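PDB 6RB7: putative N-acetylneuraminate lyase from [Ruminococcus] gnavus ATCC 29149, which is a putative lyase of the dihydrodipicolinate synthetase family, built as a parallel beta/alpha barrel and assembled from four copies of the chain. Local coordinates for residues 68-79 and 105-113; 203-211 and 230-238. All blocks are in the same frame, centred on the assembly; numbering follows the deposited sequence.

Contact 1. Residues 68-79 and 105-113; sequences VKKGVKGVYVNG and GKLTVIAHV
Y76 and H112 lie side by side at the C-terminal end of two neighbouring parallel strands, 74-77 and 108-112, which with helix 89-103 form a beta-alpha-beta unit of the barrel. The phenol oxygen of Y76 comes within 3.4 Å of CD2 of H112, a close packing contact, while CG2 of I110 meets the Y76 ring at its edge. The H112 ring is fixed by its own bond: ND1 donates to the carbonyl O of N78 at 2.9 Å, with that oxygen almost in the imidazole plane, and NE2 is hydrogen-bonded to the backbone N of I139. Backbone bonds tie the strands in between; I110 N reaches V75 O at 3.0 Å and V77 N reaches I110 O at 2.8 Å, both nearly straight. On the face carrying V75, V77 and V109, the valines pack together and meet L96 and M100 of helix 89-103 through V109. Towards the N-terminal end the apolar packing continues through L107, then gives way to solvent. L107 lies with CD1 3.7 Å from CG2 of V68; chi1 of 169° sets the valine's CG1 opposite its backbone N and CG2 beside it, and the two methyls part, CG2 to L107 and CG1 to the aliphatic CD of K106, whose amine trails into solvent. Here water adds to the direct bonding: K73 O accepts T108 N at 3.0 Å and a water shared with K106 O, and another water links V72 O to K106 O. The chemistry implies a strand pair held by direct backbone bonds along its length, with water bridging the carbonyls at its N-terminal end.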
loop_
_atom_site.group_PDB
_atom_site.type_symbol
_atom_site.label_atom_id
_atom_site.label_comp_id
_atom_site.label_asym_id
_atom_site.label_seq_id
_atom_site.Cartn_x
_atom_site.Cartn_y
_atom_site.Cartn_z
ATOM N N VAL A 68 -33.815 19.665 -7.534
ATOM C CA VAL A 68 -34.249 20.952 -8.145
ATOM C C VAL A 68 -34.707 21.910 -7.050
ATOM O O VAL A 68 -34.256 23.078 -7.036
ATOM C CB VAL A 68 -35.375 20.716 -9.158
ATOM C CG1 VAL A 68 -35.995 22.028 -9.580
ATOM C CG2 VAL A 68 -34.912 19.909 -10.342
ATOM N N LYS A 69 -35.545 21.451 -6.129
ATOM C CA LYS A 69 -36.065 22.354 -5.076
ATOM C C LYS A 69 -34.966 22.798 -4.103
ATOM O O LYS A 69 -35.054 23.934 -3.598
ATOM C CB LYS A 69 -37.305 21.755 -4.452
ATOM C CG LYS A 69 -38.455 21.680 -5.470
ATOM C CD LYS A 69 -38.866 22.938 -6.195
ATOM C CE LYS A 69 -40.045 22.678 -7.115
ATOM N NZ LYS A 69 -40.452 23.904 -7.844
ATOM N N LYS A 70 -33.906 22.009 -3.905
ATOM C CA LYS A 70 -32.802 22.423 -3.032
ATOM C C LYS A 70 -31.868 23.402 -3.724
ATOM O O LYS A 70 -31.057 24.003 -3.006
ATOM C CB LYS A 70 -32.043 21.207 -2.521
ATOM C CG LYS A 70 -32.832 20.302 -1.586
ATOM C CD LYS A 70 -33.196 20.968 -0.287
ATOM C CE LYS A 70 -33.881 19.956 0.636
ATOM N NZ LYS A 70 -34.447 20.539 1.875
ATOM N N GLY A 71 -31.987 23.595 -5.020
ATOM C CA GLY A 71 -31.211 24.639 -5.715
ATOM C C GLY A 71 -29.749 24.258 -5.872
ATOM O O GLY A 71 -28.902 25.180 -5.981
ATOM N N VAL A 72 -29.444 22.969 -5.971
ATOM C CA VAL A 72 -28.055 22.572 -6.301
ATOM C C VAL A 72 -27.780 22.851 -7.781
ATOM O O VAL A 72 -28.727 23.107 -8.558
ATOM C CB VAL A 72 -27.789 21.097 -5.924
ATOM C CG1 VAL A 72 -27.935 20.891 -4.416
ATOM C CG2 VAL A 72 -28.683 20.145 -6.678
ATOM N N LYS A 73 -26.499 22.839 -8.155
ATOM C CA LYS A 73 -26.093 23.200 -9.527
ATOM C C LYS A 73 -26.509 22.101 -10.482
ATOM O O LYS A 73 -26.870 22.398 -11.655
ATOM C CB LYS A 73 -24.609 23.463 -9.585
ATOM C CG LYS A 73 -24.094 24.006 -10.896
ATOM C CD LYS A 73 -24.694 25.384 -11.217
ATOM C CE LYS A 73 -23.763 26.282 -11.983
ATOM N NZ LYS A 73 -24.516 27.372 -12.651
ATOM N N GLY A 74 -26.365 20.863 -10.055
ATOM C CA GLY A 74 -26.556 19.725 -10.941
ATOM C C GLY A 74 -26.604 18.445 -10.180
ATOM O O GLY A 74 -26.558 18.471 -8.936
ATOM N N VAL A 75 -26.659 17.351 -10.904
ATOM C CA VAL A 75 -26.612 16.002 -10.311
ATOM C C VAL A 75 -25.623 15.137 -11.098
ATOM O O VAL A 75 -25.473 15.299 -12.362
ATOM C CB VAL A 75 -27.966 15.308 -10.202
ATOM C CG1 VAL A 75 -28.818 15.946 -9.128
ATOM C CG2 VAL A 75 -28.707 15.263 -11.532
ATOM N N TYR A 76 -24.949 14.262 -10.383
ATOM C CA TYR A 76 -23.969 13.299 -10.916
ATOM C C TYR A 76 -24.642 11.941 -10.819
ATOM O O TYR A 76 -24.826 11.406 -9.737
ATOM C CB TYR A 76 -22.660 13.395 -10.127
ATOM C CG TYR A 76 -21.662 12.326 -10.479
ATOM C CD1 TYR A 76 -20.970 12.380 -11.670
ATOM C CD2 TYR A 76 -21.342 11.333 -9.589
ATOM C CE1 TYR A 76 -20.018 11.416 -11.998
ATOM C CE2 TYR A 76 -20.414 10.343 -9.911
ATOM C CZ TYR A 76 -19.776 10.382 -11.121
ATOM O OH TYR A 76 -18.867 9.424 -11.414
ATOM N N VAL A 77 -25.083 11.427 -11.981
ATOM C CA VAL A 77 -26.020 10.285 -12.016
ATOM C C VAL A 77 -25.288 8.973 -12.329
ATOM O O VAL A 77 -24.432 8.950 -13.233
ATOM C CB VAL A 77 -27.102 10.586 -13.052
ATOM C CG1 VAL A 77 -28.116 9.456 -13.098
ATOM C CG2 VAL A 77 -27.760 11.922 -12.800
ATOM N N ASN A 78 -25.661 7.902 -11.640
ATOM C CA ASN A 78 -25.145 6.541 -11.882
ATOM C C ASN A 78 -23.634 6.503 -11.622
ATOM O O ASN A 78 -22.955 5.713 -12.275
ATOM C CB ASN A 78 -25.509 6.018 -13.282
ATOM C CG ASN A 78 -26.977 5.758 -13.444
ATOM O OD1 ASN A 78 -27.633 5.299 -12.503
ATOM N ND2 ASN A 78 -27.507 6.078 -14.625
ATOM N N GLY A 79 -23.165 7.256 -10.631
ATOM C CA GLY A 79 -21.828 7.050 -10.067
ATOM C C GLY A 79 -21.797 5.868 -9.109
ATOM O O GLY A 79 -22.822 5.184 -8.912
ATOM N N GLY A 105 -34.550 21.058 -17.381
ATOM C CA GLY A 105 -33.392 21.919 -17.685
ATOM C C GLY A 105 -32.853 22.674 -16.468
ATOM O O GLY A 105 -32.032 23.577 -16.644
ATOM N N LYS A 106 -33.290 22.359 -15.246
ATOM C CA LYS A 106 -32.935 23.137 -14.060
ATOM C C LYS A 106 -31.625 22.642 -13.451
ATOM O O LYS A 106 -31.158 23.255 -12.489
ATOM C CB LYS A 106 -34.095 23.073 -13.077
ATOM C CG LYS A 106 -35.301 23.883 -13.578
ATOM C CD LYS A 106 -36.486 23.831 -12.663
ATOM C CE LYS A 106 -37.785 24.241 -13.326
ATOM N NZ LYS A 106 -37.731 25.621 -13.855
ATOM N N LEU A 107 -31.097 21.519 -13.928
ATOM C CA LEU A 107 -29.893 20.881 -13.344
ATOM C C LEU A 107 -28.874 20.669 -14.443
ATOM O O LEU A 107 -29.239 20.134 -15.499
ATOM C CB LEU A 107 -30.234 19.527 -12.715
ATOM C CG LEU A 107 -31.133 19.581 -11.483
ATOM C CD1 LEU A 107 -31.689 18.228 -11.198
ATOM C CD2 LEU A 107 -30.354 20.118 -10.280
ATOM N N THR A 108 -27.610 20.916 -14.131
ATOM C CA THR A 108 -26.517 20.378 -14.957
ATOM C C THR A 108 -26.530 18.867 -14.711
ATOM O O THR A 108 -26.565 18.460 -13.535
ATOM C CB THR A 108 -25.186 21.006 -14.599
ATOM O OG1 THR A 108 -25.273 22.418 -14.851
ATOM C CG2 THR A 108 -24.029 20.416 -15.372
ATOM N N VAL A 109 -26.504 18.053 -15.745
ATOM C CA VAL A 109 -26.573 16.590 -15.573
ATOM C C VAL A 109 -25.274 15.989 -16.077
ATOM O O VAL A 109 -24.959 16.135 -17.289
ATOM C CB VAL A 109 -27.805 15.953 -16.227
ATOM C CG1 VAL A 109 -27.767 14.441 -16.075
ATOM C CG2 VAL A 109 -29.076 16.530 -15.636
ATOM N N ILE A 110 -24.547 15.321 -15.181
ATOM C CA ILE A 110 -23.345 14.552 -15.543
ATOM C C ILE A 110 -23.714 13.087 -15.355
ATOM O O ILE A 110 -24.090 12.697 -14.235
ATOM C CB ILE A 110 -22.154 14.938 -14.657
ATOM C CG1 ILE A 110 -21.833 16.430 -14.700
ATOM C CG2 ILE A 110 -20.951 14.067 -15.020
ATOM C CD1 ILE A 110 -20.785 16.860 -13.696
ATOM N N ALA A 111 -23.678 12.308 -16.425
ATOM C CA ALA A 111 -24.029 10.870 -16.391
ATOM C C ALA A 111 -22.749 10.033 -16.390
ATOM O O ALA A 111 -22.007 10.045 -17.350
ATOM C CB ALA A 111 -24.898 10.503 -17.553
ATOM N N HIS A 112 -22.467 9.390 -15.264
ATOM C CA HIS A 112 -21.375 8.408 -15.165
ATOM C C HIS A 112 -21.781 7.168 -15.939
ATOM O O HIS A 112 -22.829 6.576 -15.606
ATOM C CB HIS A 112 -21.065 8.106 -13.706
ATOM C CG HIS A 112 -19.960 7.094 -13.612
ATOM N ND1 HIS A 112 -20.204 5.790 -13.248
ATOM C CD2 HIS A 112 -18.650 7.184 -13.934
ATOM C CE1 HIS A 112 -19.041 5.136 -13.277
ATOM N NE2 HIS A 112 -18.074 5.956 -13.756
ATOM N N VAL A 113 -20.997 6.802 -16.967
ATOM C CA VAL A 113 -21.396 5.723 -17.901
ATOM C C VAL A 113 -20.415 4.566 -17.890
ATOM O O VAL A 113 -20.655 3.596 -18.622
ATOM C CB VAL A 113 -21.577 6.298 -19.310
ATOM C CG1 VAL A 113 -22.750 7.269 -19.367
ATOM C CG2 VAL A 113 -20.294 6.867 -19.885
HETATM O O HOH W 1 -31.284 23.320 -9.271
HETATM O O HOH W 2 -28.310 24.620 -12.528
HETATM O O HOH W 3 -24.990 5.167 -16.499
#

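Contact 2. Residues 203-211 and 230-238; sequences PVQDIQMFK and SGRVIGAEG
K211 swings its CG anti to the backbone nitrogen (chi1 -178°) and bends at chi2 (59°), a course that carries its amine past G235 to E237. The contact joins two helices of the beta/alpha barrel, 204-214 and 228-234, whose segments 204-211 and 230-234 run the same way at a signed crossing angle of -25°. Between them the packing is aliphatic. I207 supplies two branches: CD1 rests 3.8 Å from CA of G231, where the absence of a side chain lets the methyl close on the backbone, and CG2 faces CG2 of I234 and CB of A236, both at 3.9 Å. V204, one turn before I207 on its own helix, puts CG1 near the backbone N of G231 as well. CD1 of I234 leans on CB of Q208, whose amide oxygen is bonded to Y278 of the second subunit; S230 packs on I234 of that subunit and I234 on its S230, so this helix pair borders a subunit interface. G235, the first residue to leave helical angles, has positive phi in a Schellman motif, and the chain turns towards strand 238-241. R232 braces this turn, its NH1 donating to A236 O at 2.9 Å close to the guanidinium plane, while its other nitrogens pair with D255 and N259. Beside the turn, the CG, CD and CE methylenes of K211 run along G235 O. The amine also donates to the carbonyls of Y218 and G215. Its salt bridge is 3.0 Å from NZ to E237 OE1, approached from above the carboxylate plane, and a water links NZ to E237 OE2.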
loop_
_atom_site.group_PDB
_atom_site.type_symbol
_atom_site.label_atom_id
_atom_site.label_comp_id
_atom_site.label_asym_id
_atom_site.label_seq_id
_atom_site.Cartn_x
_atom_site.Cartn_y
_atom_site.Cartn_z
ATOM N N PRO A 203 -5.008 13.280 -1.600
ATOM C CA PRO A 203 -4.178 14.478 -1.583
ATOM C C PRO A 203 -4.832 15.638 -2.337
ATOM O O PRO A 203 -5.149 15.514 -3.516
ATOM C CB PRO A 203 -2.866 14.057 -2.240
ATOM C CG PRO A 203 -2.853 12.536 -2.126
ATOM C CD PRO A 203 -4.323 12.143 -2.246
ATOM N N VAL A 204 -5.003 16.795 -1.689
ATOM C CA VAL A 204 -5.436 18.014 -2.435
ATOM C C VAL A 204 -4.309 18.439 -3.360
ATOM O O VAL A 204 -4.584 19.129 -4.317
ATOM C CB VAL A 204 -5.891 19.140 -1.506
ATOM C CG1 VAL A 204 -7.140 18.713 -0.734
ATOM C CG2 VAL A 204 -4.795 19.591 -0.579
ATOM N N GLN A 205 -3.072 17.978 -3.139
ATOM C CA GLN A 205 -1.981 18.221 -4.094
ATOM C C GLN A 205 -2.434 17.721 -5.463
ATOM O O GLN A 205 -2.002 18.314 -6.465
ATOM C CB GLN A 205 -0.683 17.573 -3.626
ATOM C CG GLN A 205 0.467 17.905 -4.540
ATOM C CD GLN A 205 1.773 17.337 -4.022
ATOM O OE1 GLN A 205 1.920 17.082 -2.816
ATOM N NE2 GLN A 205 2.764 17.315 -4.885
ATOM N N ASP A 206 -3.168 16.607 -5.552
ATOM C CA ASP A 206 -3.546 16.063 -6.873
ATOM C C ASP A 206 -4.459 17.062 -7.589
ATOM O O ASP A 206 -4.289 17.261 -8.821
ATOM C CB ASP A 206 -4.229 14.705 -6.732
ATOM C CG ASP A 206 -3.284 13.584 -6.334
ATOM O OD1 ASP A 206 -2.036 13.808 -6.412
ATOM O OD2 ASP A 206 -3.773 12.456 -6.032
ATOM N N ILE A 207 -5.380 17.701 -6.867
ATOM C CA ILE A 207 -6.235 18.767 -7.432
ATOM C C ILE A 207 -5.350 19.886 -7.989
ATOM O O ILE A 207 -5.509 20.307 -9.140
ATOM C CB ILE A 207 -7.248 19.255 -6.391
ATOM C CG1 ILE A 207 -8.251 18.151 -6.101
ATOM C CG2 ILE A 207 -7.916 20.532 -6.873
ATOM C CD1 ILE A 207 -9.188 18.453 -4.948
ATOM N N GLN A 208 -4.415 20.362 -7.166
ATOM C CA GLN A 208 -3.510 21.457 -7.553
ATOM C C GLN A 208 -2.726 21.089 -8.794
ATOM O O GLN A 208 -2.568 21.922 -9.705
ATOM C CB GLN A 208 -2.598 21.763 -6.349
ATOM C CG GLN A 208 -1.736 22.986 -6.559
ATOM C CD GLN A 208 -0.486 22.760 -7.367
ATOM O OE1 GLN A 208 0.210 21.726 -7.247
ATOM N NE2 GLN A 208 -0.143 23.768 -8.167
ATOM N N MET A 209 -2.187 19.869 -8.867
ATOM C CA MET A 209 -1.314 19.483 -10.001
ATOM C C MET A 209 -2.180 19.363 -11.260
ATOM O O MET A 209 -1.704 19.776 -12.344
ATOM C CB MET A 209 -0.555 18.198 -9.696
ATOM C CG MET A 209 0.497 18.461 -8.627
ATOM S SD MET A 209 1.554 17.038 -8.328
ATOM C CE MET A 209 0.376 15.785 -7.849
ATOM N N PHE A 210 -3.346 18.759 -11.161
ATOM C CA PHE A 210 -4.218 18.603 -12.357
ATOM C C PHE A 210 -4.595 20.013 -12.865
ATOM O O PHE A 210 -4.574 20.271 -14.084
ATOM C CB PHE A 210 -5.462 17.790 -12.054
ATOM C CG PHE A 210 -5.272 16.325 -11.802
ATOM C CD1 PHE A 210 -4.356 15.580 -12.519
ATOM C CD2 PHE A 210 -6.032 15.686 -10.846
ATOM C CE1 PHE A 210 -4.206 14.228 -12.269
ATOM C CE2 PHE A 210 -5.913 14.323 -10.645
ATOM C CZ PHE A 210 -4.962 13.617 -11.295
ATOM N N LYS A 211 -4.972 20.909 -11.968
ATOM C CA LYS A 211 -5.437 22.277 -12.331
ATOM C C LYS A 211 -4.263 23.058 -12.922
ATOM O O LYS A 211 -4.422 23.750 -13.924
ATOM C CB LYS A 211 -6.127 22.968 -11.155
ATOM C CG LYS A 211 -6.655 24.363 -11.493
ATOM C CD LYS A 211 -7.666 24.349 -12.654
ATOM C CE LYS A 211 -8.345 25.688 -12.817
ATOM N NZ LYS A 211 -9.185 25.706 -14.030
ATOM N N SER A 230 -11.018 22.587 1.462
ATOM C CA SER A 230 -9.579 22.522 1.167
ATOM C C SER A 230 -9.375 22.283 -0.325
ATOM O O SER A 230 -8.425 22.873 -0.895
ATOM C CB SER A 230 -8.941 21.439 1.990
ATOM O OG SER A 230 -8.892 21.799 3.357
ATOM N N GLY A 231 -10.135 21.384 -0.939
ATOM C CA GLY A 231 -10.014 21.147 -2.389
ATOM C C GLY A 231 -10.476 22.357 -3.167
ATOM O O GLY A 231 -9.853 22.678 -4.196
ATOM N N ARG A 232 -11.549 22.990 -2.729
ATOM C CA ARG A 232 -12.070 24.221 -3.379
ATOM C C ARG A 232 -11.003 25.316 -3.386
ATOM O O ARG A 232 -10.684 25.824 -4.481
ATOM C CB ARG A 232 -13.354 24.640 -2.682
ATOM C CG ARG A 232 -14.550 23.776 -3.055
ATOM C CD ARG A 232 -15.155 24.022 -4.455
ATOM N NE ARG A 232 -15.822 25.321 -4.366
ATOM C CZ ARG A 232 -15.336 26.467 -4.777
ATOM N NH1 ARG A 232 -14.206 26.578 -5.434
ATOM N NH2 ARG A 232 -16.038 27.573 -4.567
ATOM N N VAL A 233 -10.383 25.613 -2.246
ATOM C CA VAL A 233 -9.478 26.798 -2.239
ATOM C C VAL A 233 -8.235 26.526 -3.075
ATOM O O VAL A 233 -7.619 27.492 -3.515
ATOM C CB VAL A 233 -9.140 27.300 -0.826
ATOM C CG1 VAL A 233 -10.384 27.784 -0.130
ATOM C CG2 VAL A 233 -8.358 26.293 0.009
ATOM N N ILE A 234 -7.810 25.272 -3.245
ATOM C CA ILE A 234 -6.539 25.021 -3.954
ATOM C C ILE A 234 -6.794 24.861 -5.452
ATOM O O ILE A 234 -5.799 24.714 -6.171
ATOM C CB ILE A 234 -5.772 23.839 -3.341
ATOM C CG1 ILE A 234 -4.260 24.014 -3.546
ATOM C CG2 ILE A 234 -6.296 22.521 -3.894
ATOM C CD1 ILE A 234 -3.441 22.963 -2.790
ATOM N N GLY A 235 -8.032 24.959 -5.906
ATOM C CA GLY A 235 -8.281 25.076 -7.355
ATOM C C GLY A 235 -9.418 24.248 -7.920
ATOM O O GLY A 235 -9.650 24.359 -9.138
ATOM N N ALA A 236 -10.109 23.447 -7.124
ATOM C CA ALA A 236 -11.308 22.751 -7.614
ATOM C C ALA A 236 -12.440 23.777 -7.669
ATOM O O ALA A 236 -12.838 24.283 -6.626
ATOM C CB ALA A 236 -11.692 21.590 -6.713
ATOM N N GLU A 237 -13.020 24.030 -8.824
ATOM C CA GLU A 237 -14.152 24.974 -8.954
ATOM C C GLU A 237 -15.489 24.227 -8.933
ATOM O O GLU A 237 -16.520 24.863 -8.858
ATOM C CB GLU A 237 -14.004 25.727 -10.275
ATOM C CG GLU A 237 -12.746 26.608 -10.298
ATOM C CD GLU A 237 -12.288 26.845 -11.758
ATOM O OE1 GLU A 237 -11.856 25.846 -12.607
ATOM O OE2 GLU A 237 -12.394 28.040 -12.097
ATOM N N GLY A 238 -15.448 22.913 -9.001
ATOM C CA GLY A 238 -16.648 22.074 -8.837
ATOM C C GLY A 238 -16.503 21.127 -7.669
ATOM O O GLY A 238 -15.438 21.033 -7.067
HETATM O O HOH W 4 -10.216 28.374 -14.077
#

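In the fold
Both contacts are largely buried, yet they hold different layers of one barrel. Contact 1 is in the inner strand layer, centred about 9 Å from the middle of the chain; contact 2 belongs to the outer helices, about 16 Å out, and Q208, S230 and I234 within it meet a second subunit, whereas no other chain of the assembly touches contact 1. Their centres are 21 Å apart, they share no element, and they do not touch. The chemistry follows the place: a ladder of backbone hydrogen bonds joins 68-79 to 105-113, while 203-211 and 230-238 meet through aliphatic side chains and a single salt bridge.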